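Local coordinates for protein lactaldehyde dehydrogenase (PDB 3PQA) that oxidises lactaldehyde to lactate with NAD as the preferred cofactor, a step in the biosynthesis of coenzyme F420, at residues 242-256 with 275-287. Numbering follows the deposited sequence.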
loop_
_atom_site.group_PDB
_atom_site.type_symbol
_atom_site.label_atom_id
_atom_site.label_comp_id
_atom_site.label_asym_id
_atom_site.label_seq_id
_atom_site.Cartn_x
_atom_site.Cartn_y
_atom_site.Cartn_z
ATOM N N LEU B 242 -18.501 0.112 19.829
ATOM C CA LEU B 242 -19.501 -0.208 20.823
ATOM C C LEU B 242 -18.959 -1.347 21.683
ATOM O O LEU B 242 -17.743 -1.512 21.806
ATOM C CB LEU B 242 -20.845 -0.513 20.148
ATOM C CG LEU B 242 -21.252 0.495 19.043
ATOM C CD1 LEU B 242 -22.482 0.052 18.277
ATOM C CD2 LEU B 242 -21.440 1.901 19.602
ATOM N N GLY B 243 -19.834 -2.107 22.299
ATOM C CA GLY B 243 -19.342 -3.138 23.185
ATOM C C GLY B 243 -19.661 -4.525 22.689
ATOM O O GLY B 243 -19.894 -4.749 21.495
ATOM N N GLY B 244 -19.695 -5.466 23.632
ATOM C CA GLY B 244 -20.010 -6.848 23.312
ATOM C C GLY B 244 -19.878 -7.743 24.520
ATOM O O GLY B 244 -19.454 -7.294 25.583
ATOM N N VAL B 245 -20.278 -9.003 24.362
ATOM C CA VAL B 245 -20.047 -10.021 25.386
ATOM C C VAL B 245 -18.941 -10.898 24.827
ATOM O O VAL B 245 -19.229 -11.852 24.106
ATOM C CB VAL B 245 -21.294 -10.884 25.619
ATOM C CG1 VAL B 245 -21.012 -11.953 26.681
ATOM C CG2 VAL B 245 -22.462 -10.002 26.040
ATOM N N ASN B 246 -17.686 -10.567 25.131
ATOM C CA ASN B 246 -16.559 -11.098 24.357
ATOM C C ASN B 246 -16.134 -12.506 24.795
ATOM O O ASN B 246 -15.665 -12.678 25.905
ATOM C CB ASN B 246 -15.393 -10.123 24.419
ATOM C CG ASN B 246 -15.791 -8.732 23.992
ATOM O OD1 ASN B 246 -16.141 -8.502 22.847
ATOM N ND2 ASN B 246 -15.754 -7.812 24.920
ATOM N N PRO B 247 -16.301 -13.503 23.914
ATOM C CA PRO B 247 -16.035 -14.883 24.343
ATOM C C PRO B 247 -14.561 -15.219 24.293
ATOM O O PRO B 247 -13.882 -14.877 23.324
ATOM C CB PRO B 247 -16.805 -15.719 23.317
ATOM C CG PRO B 247 -16.706 -14.898 22.053
ATOM C CD PRO B 247 -16.827 -13.455 22.536
ATOM N N ASN B 248 -14.093 -15.873 25.354
ATOM C CA ASN B 248 -12.706 -16.287 25.462
ATOM C C ASN B 248 -12.708 -17.797 25.626
ATOM O O ASN B 248 -13.278 -18.299 26.562
ATOM C CB ASN B 248 -12.051 -15.597 26.668
ATOM C CG ASN B 248 -11.762 -14.108 26.425
ATOM O OD1 ASN B 248 -10.600 -13.708 26.357
ATOM N ND2 ASN B 248 -12.813 -13.280 26.324
ATOM N N ILE B 249 -12.019 -18.498 24.728
ATOM C CA ILE B 249 -12.151 -19.948 24.569
ATOM C C ILE B 249 -10.865 -20.612 25.012
ATOM O O ILE B 249 -9.801 -20.223 24.571
ATOM C CB ILE B 249 -12.395 -20.288 23.076
ATOM C CG1 ILE B 249 -13.771 -19.764 22.657
ATOM C CG2 ILE B 249 -12.184 -21.809 22.788
ATOM C CD1 ILE B 249 -13.980 -19.633 21.157
ATOM N N VAL B 250 -10.973 -21.621 25.873
ATOM C CA VAL B 250 -9.784 -22.303 26.376
ATOM C C VAL B 250 -9.897 -23.750 25.935
ATOM O O VAL B 250 -10.736 -24.493 26.469
ATOM C CB VAL B 250 -9.685 -22.227 27.917
ATOM C CG1 VAL B 250 -8.440 -22.988 28.445
ATOM C CG2 VAL B 250 -9.657 -20.776 28.395
ATOM N N LEU B 251 -9.080 -24.140 24.957
ATOM C CA LEU B 251 -9.081 -25.531 24.474
ATOM C C LEU B 251 -8.286 -26.437 25.419
ATOM O O LEU B 251 -7.493 -25.959 26.218
ATOM C CB LEU B 251 -8.530 -25.634 23.050
ATOM C CG LEU B 251 -9.289 -24.864 21.962
ATOM C CD1 LEU B 251 -8.811 -25.300 20.591
ATOM C CD2 LEU B 251 -10.777 -25.103 22.074
ATOM N N LYS B 252 -8.492 -27.743 25.319
ATOM C CA LYS B 252 -7.878 -28.679 26.265
ATOM C C LYS B 252 -6.350 -28.731 26.190
ATOM O O LYS B 252 -5.711 -29.207 27.122
ATOM C CB LYS B 252 -8.473 -30.085 26.111
ATOM C CG LYS B 252 -8.166 -30.759 24.780
ATOM C CD LYS B 252 -8.884 -32.112 24.690
ATOM C CE LYS B 252 -8.616 -32.794 23.359
ATOM N NZ LYS B 252 -9.288 -32.081 22.220
ATOM N N ASP B 253 -5.770 -28.258 25.086
ATOM C CA ASP B 253 -4.318 -28.239 24.958
ATOM C C ASP B 253 -3.678 -26.899 25.360
ATOM O O ASP B 253 -2.473 -26.711 25.179
ATOM C CB ASP B 253 -3.899 -28.616 23.533
ATOM C CG ASP B 253 -4.178 -27.513 22.539
ATOM O OD1 ASP B 253 -5.283 -26.918 22.593
ATOM O OD2 ASP B 253 -3.284 -27.222 21.725
ATOM N N ALA B 254 -4.471 -25.972 25.891
ATOM C CA ALA B 254 -3.969 -24.650 26.295
ATOM C C ALA B 254 -2.955 -24.737 27.431
ATOM O O ALA B 254 -3.052 -25.619 28.283
ATOM C CB ALA B 254 -5.129 -23.754 26.705
ATOM N N ASP B 255 -1.964 -23.838 27.411
ATOM C CA ASP B 255 -1.106 -23.619 28.570
ATOM C C ASP B 255 -1.957 -22.944 29.653
ATOM O O ASP B 255 -2.249 -21.758 29.546
ATOM C CB ASP B 255 0.076 -22.722 28.192
ATOM C CG ASP B 255 1.027 -22.471 29.362
ATOM O OD1 ASP B 255 0.570 -22.295 30.513
ATOM O OD2 ASP B 255 2.254 -22.433 29.124
ATOM N N LEU B 256 -2.329 -23.692 30.689
ATOM C CA LEU B 256 -3.317 -23.219 31.669
ATOM C C LEU B 256 -2.839 -22.064 32.542
ATOM O O LEU B 256 -3.603 -21.131 32.815
ATOM C CB LEU B 256 -3.819 -24.376 32.537
ATOM C CG LEU B 256 -4.782 -25.349 31.851
ATOM C CD1 LEU B 256 -5.527 -26.155 32.902
ATOM C CD2 LEU B 256 -5.764 -24.626 30.936
ATOM N N CYS B 275 -14.782 -2.187 26.661
ATOM C CA CYS B 275 -15.612 -2.770 25.607
ATOM C C CYS B 275 -15.118 -4.155 25.203
ATOM O O CYS B 275 -15.905 -4.962 24.730
ATOM C CB CYS B 275 -15.713 -1.884 24.378
ATOM S SG CYS B 275 -14.162 -1.499 23.676
ATOM N N ILE B 276 -13.818 -4.415 25.383
ATOM C CA ILE B 276 -13.221 -5.719 25.038
ATOM C C ILE B 276 -12.897 -6.626 26.250
ATOM O O ILE B 276 -12.194 -7.637 26.113
ATOM C CB ILE B 276 -11.981 -5.567 24.108
ATOM C CG1 ILE B 276 -10.989 -4.546 24.666
ATOM C CG2 ILE B 276 -12.423 -5.197 22.690
ATOM C CD1 ILE B 276 -9.717 -4.405 23.825
ATOM N N SER B 277 -13.424 -6.257 27.420
ATOM C CA SER B 277 -13.363 -7.098 28.622
ATOM C C SER B 277 -13.934 -8.487 28.369
ATOM O O SER B 277 -14.814 -8.678 27.522
ATOM C CB SER B 277 -14.164 -6.464 29.778
ATOM O OG SER B 277 -13.576 -5.251 30.208
ATOM N N VAL B 278 -13.395 -9.464 29.086
ATOM C CA VAL B 278 -13.860 -10.836 28.992
ATOM C C VAL B 278 -15.339 -10.865 29.398
ATOM O O VAL B 278 -15.695 -10.421 30.498
ATOM C CB VAL B 278 -13.032 -11.750 29.930
ATOM C CG1 VAL B 278 -13.670 -13.156 30.079
ATOM C CG2 VAL B 278 -11.568 -11.836 29.436
ATOM N N GLY B 279 -16.180 -11.386 28.503
ATOM C CA GLY B 279 -17.633 -11.494 28.723
ATOM C C GLY B 279 -18.069 -12.896 29.100
ATOM O O GLY B 279 -19.071 -13.077 29.813
ATOM N N MET B 280 -17.359 -13.895 28.589
ATOM C CA MET B 280 -17.613 -15.292 28.981
ATOM C C MET B 280 -16.363 -16.102 28.708
ATOM O O MET B 280 -15.570 -15.747 27.826
ATOM C CB MET B 280 -18.852 -15.877 28.245
ATOM C CG MET B 280 -18.746 -16.079 26.715
ATOM S SD MET B 280 -20.262 -16.732 25.903
ATOM C CE MET B 280 -20.801 -15.298 24.934
ATOM N N ILE B 281 -16.163 -17.160 29.485
ATOM C CA ILE B 281 -15.048 -18.081 29.224
ATOM C C ILE B 281 -15.689 -19.418 28.889
ATOM O O ILE B 281 -16.514 -19.914 29.678
ATOM C CB ILE B 281 -14.086 -18.232 30.449
ATOM C CG1 ILE B 281 -13.469 -16.877 30.816
ATOM C CG2 ILE B 281 -12.988 -19.292 30.181
ATOM C CD1 ILE B 281 -12.602 -16.897 32.074
ATOM N N LEU B 282 -15.348 -19.953 27.714
ATOM C CA LEU B 282 -15.702 -21.314 27.328
ATOM C C LEU B 282 -14.475 -22.188 27.552
ATOM O O LEU B 282 -13.389 -21.875 27.066
ATOM C CB LEU B 282 -16.176 -21.365 25.868
ATOM C CG LEU B 282 -17.178 -20.290 25.438
ATOM C CD1 LEU B 282 -17.557 -20.465 23.967
ATOM C CD2 LEU B 282 -18.414 -20.350 26.320
ATOM N N VAL B 283 -14.643 -23.271 28.303
ATOM C CA VAL B 283 -13.514 -24.127 28.646
ATOM C C VAL B 283 -13.856 -25.585 28.372
ATOM O O VAL B 283 -14.965 -26.034 28.650
ATOM C CB VAL B 283 -13.023 -23.892 30.117
ATOM C CG1 VAL B 283 -14.136 -24.173 31.144
ATOM C CG2 VAL B 283 -11.755 -24.699 30.413
ATOM N N ASP B 284 -12.907 -26.311 27.790
ATOM C CA ASP B 284 -13.122 -27.731 27.516
ATOM C C ASP B 284 -13.468 -28.487 28.794
ATOM O O ASP B 284 -12.805 -28.298 29.815
ATOM C CB ASP B 284 -11.892 -28.359 26.873
ATOM C CG ASP B 284 -12.204 -29.709 26.258
ATOM O OD1 ASP B 284 -12.532 -29.736 25.059
ATOM O OD2 ASP B 284 -12.163 -30.731 26.979
ATOM N N GLU B 285 -14.487 -29.348 28.709
ATOM C CA GLU B 285 -14.923 -30.196 29.827
ATOM C C GLU B 285 -13.765 -30.885 30.520
ATOM O O GLU B 285 -13.746 -30.998 31.758
ATOM C CB GLU B 285 -15.898 -31.279 29.344
ATOM C CG GLU B 285 -17.301 -30.762 29.074
ATOM C CD GLU B 285 -18.255 -31.835 28.565
ATOM O OE1 GLU B 285 -17.873 -33.029 28.552
ATOM O OE2 GLU B 285 -19.376 -31.478 28.149
ATOM N N SER B 286 -12.815 -31.353 29.715
ATOM C CA SER B 286 -11.732 -32.191 30.208
ATOM C C SER B 286 -10.795 -31.429 31.157
ATOM O O SER B 286 -10.142 -32.042 32.002
ATOM C CB SER B 286 -10.950 -32.833 29.046
ATOM O OG SER B 286 -9.917 -31.978 28.577
ATOM N N ILE B 287 -10.753 -30.101 31.039
ATOM C CA ILE B 287 -9.836 -29.307 31.863
ATOM C C ILE B 287 -10.547 -28.260 32.737
ATOM O O ILE B 287 -9.882 -27.443 33.389
ATOM C CB ILE B 287 -8.741 -28.598 31.010
ATOM C CG1 ILE B 287 -9.369 -27.726 29.920
ATOM C CG2 ILE B 287 -7.747 -29.614 30.423
ATOM C CD1 ILE B 287 -8.472 -26.568 29.490
HETATM O O HOH W 1 -17.786 -8.639 27.379
HETATM O O HOH W 2 -10.718 -28.353 23.557
#
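Leu282 N donates to Asn248 O at 2.9 Å, one of the backbone bonds that join strands 246-250 and 278-284 as the parallel pair of a beta-alpha-beta unit in the aldehyde dehydrogenase fold, with helix 256-268 as the crossover between them. The pair illustrates how side chains sort onto two faces. Pro247, Ile249, Met280 and Leu282 share one, where helix 384-388 packs; Asn248, Val250, Ile281 and Val283 lie on the other, which Leu263 of the crossover helix helps to cover. On the first face CG of Met280 lies 3.9 Å from CB of Pro247, and the chain then bends at its last torsion (chi3 111°), bringing CE against CG1 of Val245, the two side chains meeting almost at right angles. On the second, the side chains of Val250 and Ile281 lie side by side and point the same way, their CG2 methyls 4.1 Å apart, while CG1 of Val250, anti to its backbone N (chi1 178°), reaches CD1 of Ile287 at 3.7 Å. That methyl is the bump of the far end: it fills a hollow made by Val250 CG1, Leu251 O and Leu256 CD2. At Gly279 a beta carbon would run into Asn246 N and the carbonyl carbon of Val245, so the two backbones meet closely here. Toward Cys275, by similarity a catalytic residue, the contact is carried by the side chain of Asn246. Its ND2 bridges two carbonyls, Cys275 O and Ser277 O, each at 2.9 Å and both close to the amide plane, while OD1 accepts from the backbone N of His396; the amide is thus fixed in its rotation. A leucine in its place would probably leave both carbonyls without this donor and let the loop carrying Cys275 shift. Beyond the strands at the other end, a water accepts from Lys252 N and donates to Asp284 OD1, 2.7 Å away.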